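Local coordinates for beta-N-acetylhexosaminidase (Microbacterium sp. HJ5, PDB 7BWG), which probably hydrolyses terminal non-reducing N-acetyl-D-hexosamine residues from N-acetyl-beta-D-hexosaminides, as a glycoside hydrolase of family 20, at residues Leu19-Ala27 / Phe491-Gly499; Leu401-Gly412 / Asp459-Ile468. All coordinates share one frame; numbering follows the deposited sequence.

Contact 1. Residues Leu19-Ala27 / Phe491-Gly499; sequences LPAVVPAPA and FRARVGALG
Ala21 lies against Arg494 with their CA atoms 4.7 Å apart, where the extended N-terminal segment Leu19-Ala27 crosses helix 488-497, joining the start of the family 20 domain 2 region to a helix near the C-terminal end of this TIM-barrel enzyme. The small methyl of Ala21 lets the chain come this close: its CB sits 3.8 Å from CB of Ala497, one turn further along the helix. The branched Val23 fills the space between Arg494 and Leu498. With CG1 anti to the backbone N (chi1 -175°), its CG2 meets CB of Arg494 at 3.6 Å, while CB of Val23 rests 3.7 Å from CD1 of Leu498. The chain of Arg494 bends at chi3, and NH1 forms a salt bridge with Glu473; a weak, bent bond from NH1 to O of Val22 (3.2 Å, 135°) is secondary. NH2 reaches O of Leu485 and NE the hydroxyl of Ser490, so the buried charge is gripped on several sides. Glu473 also accepts a hydrogen bond from the backbone N of Ala25, tying segment and arginine together. Across one face of the guanidinium, offset toward its rim, lies the methyl of Ala25, whose CB is 3.5 Å from CZ of Arg494.

Contact 2. Residues Leu401-Gly412 / Asp459-Ile468; sequences LDMKYPTGPDLG and DIETMAFPRI
Arg467 drives its guanidinium into the loop Leu401-Gly412, where NH1 donates to O of Met403 at 2.6 Å along a fairly straight path (160°). The acceptor lies in the guanidinium plane, and NH2 adds a weaker bond to the same oxygen. NH2 also binds O of Met463 in its own segment at 2.8 Å, again in plane, so the flat group is fixed in rotation between loop and helix end. NH1 has a weak further bond to O of Thr420. One face of the guanidinium lies on the Tyr405 ring, planes 17° apart and CZ of Arg467 3.8 Å from the ring centroid: a stacked cation-pi pair. The bend of the arginine at chi3 (-79°) brings the group flat onto the ring. A Met-aromatic contact joins the same tyrosine obliquely, SD of Met463 lying 4.0 Å from CD2 of Tyr405. The flexible methionine also packs its CG and SD against CD1 of Leu411. At the opposite end of the loop segment, CD1 of Leu401 meets CD1 of Ile468 at 3.8 Å, beside the barrel strand 442-449. Carbonyl oxygens at the edge and the Tyr405 ring over one face give the buried arginine an environment that would probably stabilise its positive charge.

In the fold
From the N terminus, the segment Leu19-Ala27 leads into strand 28-31 of the domain 2 sheet, and the chain then runs through the strands and helices of the catalytic barrel until helix 488-497 comes back to residues 19-27. Contact 1 therefore closes a loop of more than 460 residues. Contact 2 is nested within it and spans far less chain: after helix 396-399 the loop Leu401-Gly412 meets Asp459-Ile468, with strand 442-449 lying between them in the chain. The centres of the two contacts lie about 20 Å apart. Helix 467-475 connects them, carrying Glu473 to contact 1. Contact 1 joins the N-terminal segment to helix 488-497, and contact 2 joins the 401-412 loop to helices 457-464 and 467-475.

Contact 1. Residues Leu19-Ala27 / Phe491-Gly499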
loop_
_atom_site.group_PDB
_atom_site.type_symbol
_atom_site.label_atom_id
_atom_site.label_comp_id
_atom_site.label_asym_id
_atom_site.label_seq_id
_atom_site.Cartn_x
_atom_site.Cartn_y
_atom_site.Cartn_z
ATOM N N LEU A 19 -11.295 -37.698 27.319
ATOM C CA LEU A 19 -10.753 -37.115 26.098
ATOM C C LEU A 19 -10.150 -35.741 26.382
ATOM O O LEU A 19 -10.795 -34.893 27.000
ATOM C CB LEU A 19 -11.839 -37.014 25.025
ATOM C CG LEU A 19 -11.366 -36.730 23.598
ATOM C CD1 LEU A 19 -10.651 -37.940 23.018
ATOM C CD2 LEU A 19 -12.539 -36.335 22.723
ATOM N N PRO A 20 -8.916 -35.528 25.930
ATOM C CA PRO A 20 -8.217 -34.275 26.247
ATOM C C PRO A 20 -8.919 -33.069 25.638
ATOM O O PRO A 20 -9.204 -33.032 24.439
ATOM C CB PRO A 20 -6.823 -34.485 25.644
ATOM C CG PRO A 20 -6.690 -35.966 25.463
ATOM C CD PRO A 20 -8.070 -36.451 25.156
ATOM N N ALA A 21 -9.187 -32.073 26.479
ATOM C CA ALA A 21 -9.949 -30.902 26.067
ATOM C C ALA A 21 -9.067 -29.920 25.306
ATOM O O ALA A 21 -7.975 -29.569 25.763
ATOM C CB ALA A 21 -10.568 -30.219 27.286
ATOM N N VAL A 22 -9.552 -29.472 24.149
ATOM C CA VAL A 22 -8.859 -28.491 23.317
ATOM C C VAL A 22 -9.906 -27.662 22.582
ATOM O O VAL A 22 -10.839 -28.212 21.990
ATOM C CB VAL A 22 -7.892 -29.160 22.318
ATOM C CG1 VAL A 22 -6.577 -29.517 22.995
ATOM C CG2 VAL A 22 -8.530 -30.399 21.716
ATOM N N VAL A 23 -9.755 -26.341 22.625
ATOM C CA VAL A 23 -10.696 -25.424 21.981
ATOM C C VAL A 23 -9.928 -24.507 21.034
ATOM O O VAL A 23 -8.932 -23.897 21.446
ATOM C CB VAL A 23 -11.483 -24.609 23.020
ATOM C CG1 VAL A 23 -12.535 -23.744 22.342
ATOM C CG2 VAL A 23 -12.129 -25.529 24.040
ATOM N N PRO A 24 -10.352 -24.356 19.766
ATOM C CA PRO A 24 -11.538 -24.942 19.126
ATOM C C PRO A 24 -11.434 -26.451 18.938
ATOM O O PRO A 24 -10.329 -26.973 18.792
ATOM C CB PRO A 24 -11.591 -24.239 17.761
ATOM C CG PRO A 24 -10.668 -23.071 17.873
ATOM C CD PRO A 24 -9.615 -23.483 18.839
ATOM N N ALA A 25 -12.575 -27.128 18.948
ATOM C CA ALA A 25 -12.612 -28.572 18.773
ATOM C C ALA A 25 -11.980 -28.952 17.440
ATOM O O ALA A 25 -12.463 -28.511 16.386
ATOM C CB ALA A 25 -14.048 -29.085 18.842
ATOM N N PRO A 26 -10.911 -29.743 17.434
ATOM C CA PRO A 26 -10.272 -30.114 16.168
ATOM C C PRO A 26 -11.190 -30.962 15.303
ATOM O O PRO A 26 -12.200 -31.506 15.757
ATOM C CB PRO A 26 -9.035 -30.908 16.608
ATOM C CG PRO A 26 -8.820 -30.538 18.044
ATOM C CD PRO A 26 -10.180 -30.263 18.601
ATOM N N ALA A 27 -10.819 -31.063 14.025
ATOM C CA ALA A 27 -11.618 -31.838 13.081
ATOM C C ALA A 27 -11.598 -33.321 13.432
ATOM O O ALA A 27 -12.647 -33.976 13.467
ATOM C CB ALA A 27 -11.109 -31.611 11.656
ATOM N N PHE A 491 -18.743 -28.296 24.526
ATOM C CA PHE A 491 -18.071 -27.000 24.570
ATOM C C PHE A 491 -17.923 -26.517 26.006
ATOM O O PHE A 491 -16.823 -26.163 26.443
ATOM C CB PHE A 491 -18.838 -25.978 23.728
ATOM C CG PHE A 491 -18.269 -24.585 23.795
ATOM C CD1 PHE A 491 -17.216 -24.213 22.976
ATOM C CD2 PHE A 491 -18.790 -23.647 24.672
ATOM C CE1 PHE A 491 -16.691 -22.935 23.033
ATOM C CE2 PHE A 491 -18.269 -22.367 24.734
ATOM C CZ PHE A 491 -17.218 -22.011 23.914
ATOM N N ARG A 492 -19.023 -26.523 26.766
ATOM C CA ARG A 492 -18.982 -26.084 28.158
ATOM C C ARG A 492 -18.005 -26.898 28.998
ATOM O O ARG A 492 -17.587 -26.433 30.062
ATOM C CB ARG A 492 -20.379 -26.159 28.775
ATOM N N ALA A 493 -17.635 -28.097 28.553
ATOM C CA ALA A 493 -16.647 -28.883 29.280
ATOM C C ALA A 493 -15.224 -28.555 28.850
ATOM O O ALA A 493 -14.321 -28.491 29.691
ATOM C CB ALA A 493 -16.917 -30.378 29.092
ATOM N N ARG A 494 -15.009 -28.330 27.552
ATOM C CA ARG A 494 -13.659 -28.117 27.043
ATOM C C ARG A 494 -13.151 -26.711 27.344
ATOM O O ARG A 494 -11.997 -26.543 27.754
ATOM C CB ARG A 494 -13.623 -28.391 25.538
ATOM C CG ARG A 494 -14.027 -29.808 25.163
ATOM C CD ARG A 494 -13.865 -30.063 23.673
ATOM N NE ARG A 494 -15.022 -29.609 22.906
ATOM C CZ ARG A 494 -15.040 -28.513 22.156
ATOM N NH1 ARG A 494 -13.959 -27.750 22.063
ATOM N NH2 ARG A 494 -16.139 -28.179 21.493
ATOM N N VAL A 495 -13.989 -25.689 27.146
ATOM C CA VAL A 495 -13.563 -24.329 27.451
ATOM C C VAL A 495 -13.471 -24.106 28.958
ATOM O O VAL A 495 -12.748 -23.208 29.407
ATOM C CB VAL A 495 -14.499 -23.312 26.761
ATOM C CG1 VAL A 495 -15.906 -23.401 27.305
ATOM C CG2 VAL A 495 -13.966 -21.898 26.898
ATOM N N GLY A 496 -14.161 -24.924 29.757
ATOM C CA GLY A 496 -13.992 -24.872 31.199
ATOM C C GLY A 496 -12.703 -25.483 31.697
ATOM O O GLY A 496 -12.228 -25.109 32.773
ATOM N N ALA A 497 -12.130 -26.421 30.942
ATOM C CA ALA A 497 -10.843 -26.997 31.307
ATOM C C ALA A 497 -9.682 -26.062 31.001
ATOM O O ALA A 497 -8.611 -26.210 31.602
ATOM C CB ALA A 497 -10.639 -28.330 30.584
ATOM N N LEU A 498 -9.868 -25.109 30.090
ATOM C CA LEU A 498 -8.824 -24.151 29.748
ATOM C C LEU A 498 -8.764 -22.973 30.709
ATOM O O LEU A 498 -7.971 -22.051 30.482
ATOM C CB LEU A 498 -9.028 -23.637 28.320
ATOM C CG LEU A 498 -9.242 -24.692 27.231
ATOM C CD1 LEU A 498 -9.260 -24.038 25.861
ATOM C CD2 LEU A 498 -8.170 -25.770 27.301
ATOM N N GLY A 499 -9.578 -22.975 31.762
ATOM C CA GLY A 499 -9.555 -21.939 32.766
ATOM C C GLY A 499 -8.185 -21.731 33.379
ATOM O O GLY A 499 -7.658 -20.613 33.399
#

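Contact 2. Residues Leu401-Gly412 / Asp459-Ile468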
loop_
_atom_site.group_PDB
_atom_site.type_symbol
_atom_site.label_atom_id
_atom_site.label_comp_id
_atom_site.label_asym_id
_atom_site.label_seq_id
_atom_site.Cartn_x
_atom_site.Cartn_y
_atom_site.Cartn_z
ATOM N N LEU A 401 -19.276 -9.610 21.320
ATOM C CA LEU A 401 -18.599 -9.765 22.600
ATOM C C LEU A 401 -18.788 -8.573 23.528
ATOM O O LEU A 401 -18.498 -8.691 24.723
ATOM C CB LEU A 401 -17.107 -10.013 22.370
ATOM C CG LEU A 401 -16.798 -11.255 21.531
ATOM C CD1 LEU A 401 -15.305 -11.387 21.272
ATOM C CD2 LEU A 401 -17.346 -12.504 22.207
ATOM N N ASP A 402 -19.260 -7.438 23.016
ATOM C CA ASP A 402 -19.577 -6.292 23.858
ATOM C C ASP A 402 -20.962 -6.384 24.481
ATOM O O ASP A 402 -21.366 -5.456 25.190
ATOM C CB ASP A 402 -19.471 -4.998 23.049
ATOM C CG ASP A 402 -20.569 -4.869 22.014
ATOM O OD1 ASP A 402 -20.688 -5.772 21.161
ATOM O OD2 ASP A 402 -21.316 -3.868 22.056
ATOM N N MET A 403 -21.697 -7.465 24.233
ATOM C CA MET A 403 -23.034 -7.617 24.785
ATOM C C MET A 403 -22.960 -8.129 26.218
ATOM O O MET A 403 -22.187 -9.040 26.527
ATOM C CB MET A 403 -23.864 -8.570 23.925
ATOM C CG MET A 403 -25.352 -8.263 23.921
ATOM S SD MET A 403 -25.727 -6.681 23.143
ATOM C CE MET A 403 -25.305 -7.024 21.437
ATOM N N LYS A 404 -23.780 -7.536 27.088
ATOM C CA LYS A 404 -23.770 -7.858 28.511
ATOM C C LYS A 404 -23.922 -9.358 28.744
ATOM O O LYS A 404 -24.566 -10.068 27.966
ATOM C CB LYS A 404 -24.906 -7.122 29.225
ATOM C CG LYS A 404 -24.507 -5.842 29.932
ATOM C CD LYS A 404 -25.745 -5.105 30.432
ATOM C CE LYS A 404 -25.395 -4.070 31.488
ATOM N NZ LYS A 404 -24.872 -4.703 32.731
ATOM N N TYR A 405 -23.307 -9.843 29.831
ATOM C CA TYR A 405 -23.609 -11.184 30.301
ATOM C C TYR A 405 -24.929 -11.167 31.066
ATOM O O TYR A 405 -25.250 -10.183 31.735
ATOM C CB TYR A 405 -22.506 -11.709 31.217
ATOM C CG TYR A 405 -21.281 -12.279 30.534
ATOM C CD1 TYR A 405 -21.224 -13.618 30.174
ATOM C CD2 TYR A 405 -20.167 -11.485 30.277
ATOM C CE1 TYR A 405 -20.103 -14.149 29.558
ATOM C CE2 TYR A 405 -19.038 -12.009 29.660
ATOM C CZ TYR A 405 -19.012 -13.342 29.303
ATOM O OH TYR A 405 -17.895 -13.869 28.690
ATOM N N PRO A 406 -25.718 -12.237 30.978
ATOM C CA PRO A 406 -26.902 -12.321 31.843
ATOM C C PRO A 406 -26.544 -12.505 33.305
ATOM O O PRO A 406 -27.310 -12.072 34.175
ATOM C CB PRO A 406 -27.663 -13.531 31.285
ATOM C CG PRO A 406 -26.612 -14.356 30.631
ATOM C CD PRO A 406 -25.602 -13.398 30.080
ATOM N N THR A 407 -25.401 -13.127 33.600
ATOM C CA THR A 407 -24.962 -13.332 34.976
ATOM C C THR A 407 -24.747 -11.995 35.676
ATOM O O THR A 407 -25.494 -11.646 36.598
ATOM C CB THR A 407 -23.675 -14.159 35.014
ATOM N N GLY A 408 -23.724 -11.250 35.257
ATOM C CA GLY A 408 -23.561 -9.885 35.696
ATOM C C GLY A 408 -22.142 -9.488 36.056
ATOM O O GLY A 408 -21.763 -9.459 37.230
ATOM N N PRO A 409 -21.317 -9.180 35.043
ATOM C CA PRO A 409 -20.035 -8.519 35.311
ATOM C C PRO A 409 -20.060 -7.051 34.907
ATOM O O PRO A 409 -19.028 -6.480 34.535
ATOM C CB PRO A 409 -19.054 -9.327 34.458
ATOM C CG PRO A 409 -19.867 -9.680 33.254
ATOM C CD PRO A 409 -21.326 -9.775 33.697
ATOM N N ASP A 410 -21.260 -6.461 34.938
ATOM C CA ASP A 410 -21.506 -5.021 34.852
ATOM C C ASP A 410 -21.504 -4.467 33.429
ATOM O O ASP A 410 -22.573 -4.271 32.843
ATOM C CB ASP A 410 -20.495 -4.249 35.708
ATOM C CG ASP A 410 -20.867 -2.788 35.873
ATOM O OD1 ASP A 410 -22.045 -2.445 35.643
ATOM O OD2 ASP A 410 -19.983 -1.986 36.240
ATOM N N LEU A 411 -20.328 -4.183 32.873
ATOM C CA LEU A 411 -20.274 -3.412 31.637
ATOM C C LEU A 411 -20.766 -4.238 30.445
ATOM O O LEU A 411 -20.974 -5.452 30.529
ATOM C CB LEU A 411 -18.860 -2.878 31.391
ATOM C CG LEU A 411 -17.623 -3.744 31.648
ATOM C CD1 LEU A 411 -17.659 -5.024 30.847
ATOM C CD2 LEU A 411 -16.357 -2.958 31.331
ATOM N N GLY A 412 -20.958 -3.551 29.326
ATOM C CA GLY A 412 -21.499 -4.142 28.119
ATOM C C GLY A 412 -22.858 -3.556 27.769
ATOM O O GLY A 412 -23.389 -2.674 28.446
ATOM N N ASP A 459 -10.940 -4.875 30.955
ATOM C CA ASP A 459 -12.333 -4.768 30.535
ATOM C C ASP A 459 -12.566 -5.495 29.217
ATOM O O ASP A 459 -13.620 -6.113 29.019
ATOM C CB ASP A 459 -12.736 -3.299 30.410
ATOM C CG ASP A 459 -12.853 -2.609 31.753
ATOM O OD1 ASP A 459 -12.520 -3.238 32.779
ATOM O OD2 ASP A 459 -13.282 -1.436 31.781
ATOM N N ILE A 460 -11.594 -5.429 28.304
ATOM C CA ILE A 460 -11.723 -6.113 27.020
ATOM C C ILE A 460 -11.819 -7.620 27.230
ATOM O O ILE A 460 -12.674 -8.293 26.645
ATOM C CB ILE A 460 -10.549 -5.743 26.094
ATOM C CG1 ILE A 460 -10.736 -4.334 25.527
ATOM C CG2 ILE A 460 -10.412 -6.756 24.967
ATOM C CD1 ILE A 460 -9.596 -3.876 24.642
ATOM N N GLU A 461 -10.952 -8.167 28.085
ATOM C CA GLU A 461 -10.906 -9.615 28.265
ATOM C C GLU A 461 -12.081 -10.129 29.087
ATOM O O GLU A 461 -12.488 -11.286 28.923
ATOM C CB GLU A 461 -9.587 -10.016 28.921
ATOM C CG GLU A 461 -8.358 -9.491 28.199
ATOM C CD GLU A 461 -7.070 -9.974 28.826
ATOM O OE1 GLU A 461 -7.138 -10.838 29.721
ATOM O OE2 GLU A 461 -5.991 -9.489 28.427
ATOM N N THR A 462 -12.635 -9.298 29.972
ATOM C CA THR A 462 -13.770 -9.731 30.781
ATOM C C THR A 462 -14.988 -10.038 29.920
ATOM O O THR A 462 -15.831 -10.856 30.303
ATOM C CB THR A 462 -14.110 -8.663 31.824
ATOM O OG1 THR A 462 -12.900 -8.133 32.381
ATOM C CG2 THR A 462 -14.956 -9.253 32.943
ATOM N N MET A 463 -15.093 -9.407 28.755
ATOM C CA MET A 463 -16.216 -9.608 27.847
ATOM C C MET A 463 -15.859 -10.401 26.605
ATOM O O MET A 463 -16.659 -11.226 26.158
ATOM C CB MET A 463 -16.795 -8.257 27.421
ATOM C CG MET A 463 -17.294 -7.431 28.573
ATOM S SD MET A 463 -18.963 -7.896 29.052
ATOM C CE MET A 463 -19.870 -7.284 27.640
ATOM N N ALA A 464 -14.678 -10.161 26.030
ATOM C CA ALA A 464 -14.280 -10.888 24.831
ATOM C C ALA A 464 -14.286 -12.389 25.077
ATOM O O ALA A 464 -14.882 -13.152 24.309
ATOM C CB ALA A 464 -12.897 -10.429 24.366
ATOM N N PHE A 465 -13.665 -12.828 26.166
ATOM C CA PHE A 465 -13.441 -14.258 26.330
ATOM C C PHE A 465 -14.702 -14.962 26.832
ATOM O O PHE A 465 -15.812 -14.471 26.576
ATOM C CB PHE A 465 -12.217 -14.488 27.217
ATOM C CG PHE A 465 -10.971 -14.753 26.432
ATOM C CD1 PHE A 465 -10.665 -16.036 26.016
ATOM C CD2 PHE A 465 -10.131 -13.716 26.067
ATOM C CE1 PHE A 465 -9.529 -16.286 25.275
ATOM C CE2 PHE A 465 -8.993 -13.960 25.326
ATOM C CZ PHE A 465 -8.693 -15.247 24.927
ATOM N N PRO A 466 -14.601 -16.066 27.590
ATOM C CA PRO A 466 -15.471 -17.213 27.315
ATOM C C PRO A 466 -16.037 -17.261 25.901
ATOM O O PRO A 466 -15.703 -18.165 25.127
ATOM C CB PRO A 466 -16.570 -17.047 28.364
ATOM C CG PRO A 466 -15.804 -16.530 29.563
ATOM C CD PRO A 466 -14.504 -15.893 29.049
ATOM N N ARG A 467 -16.880 -16.290 25.551
ATOM C CA ARG A 467 -17.667 -16.355 24.328
ATOM C C ARG A 467 -16.865 -16.101 23.054
ATOM O O ARG A 467 -17.408 -16.304 21.963
ATOM C CB ARG A 467 -18.828 -15.360 24.422
ATOM C CG ARG A 467 -19.358 -15.215 25.837
ATOM C CD ARG A 467 -20.299 -14.038 25.971
ATOM N NE ARG A 467 -19.572 -12.778 26.061
ATOM C CZ ARG A 467 -20.147 -11.602 26.284
ATOM N NH1 ARG A 467 -21.462 -11.528 26.444
ATOM N NH2 ARG A 467 -19.409 -10.503 26.346
ATOM N N ILE A 468 -15.599 -15.681 23.142
ATOM C CA ILE A 468 -14.784 -15.656 21.930
ATOM C C ILE A 468 -14.376 -17.066 21.529
ATOM O O ILE A 468 -14.064 -17.311 20.357
ATOM C CB ILE A 468 -13.541 -14.756 22.093
ATOM C CG1 ILE A 468 -12.920 -14.441 20.725
ATOM C CG2 ILE A 468 -12.518 -15.396 23.014
ATOM C CD1 ILE A 468 -12.027 -13.218 20.720
#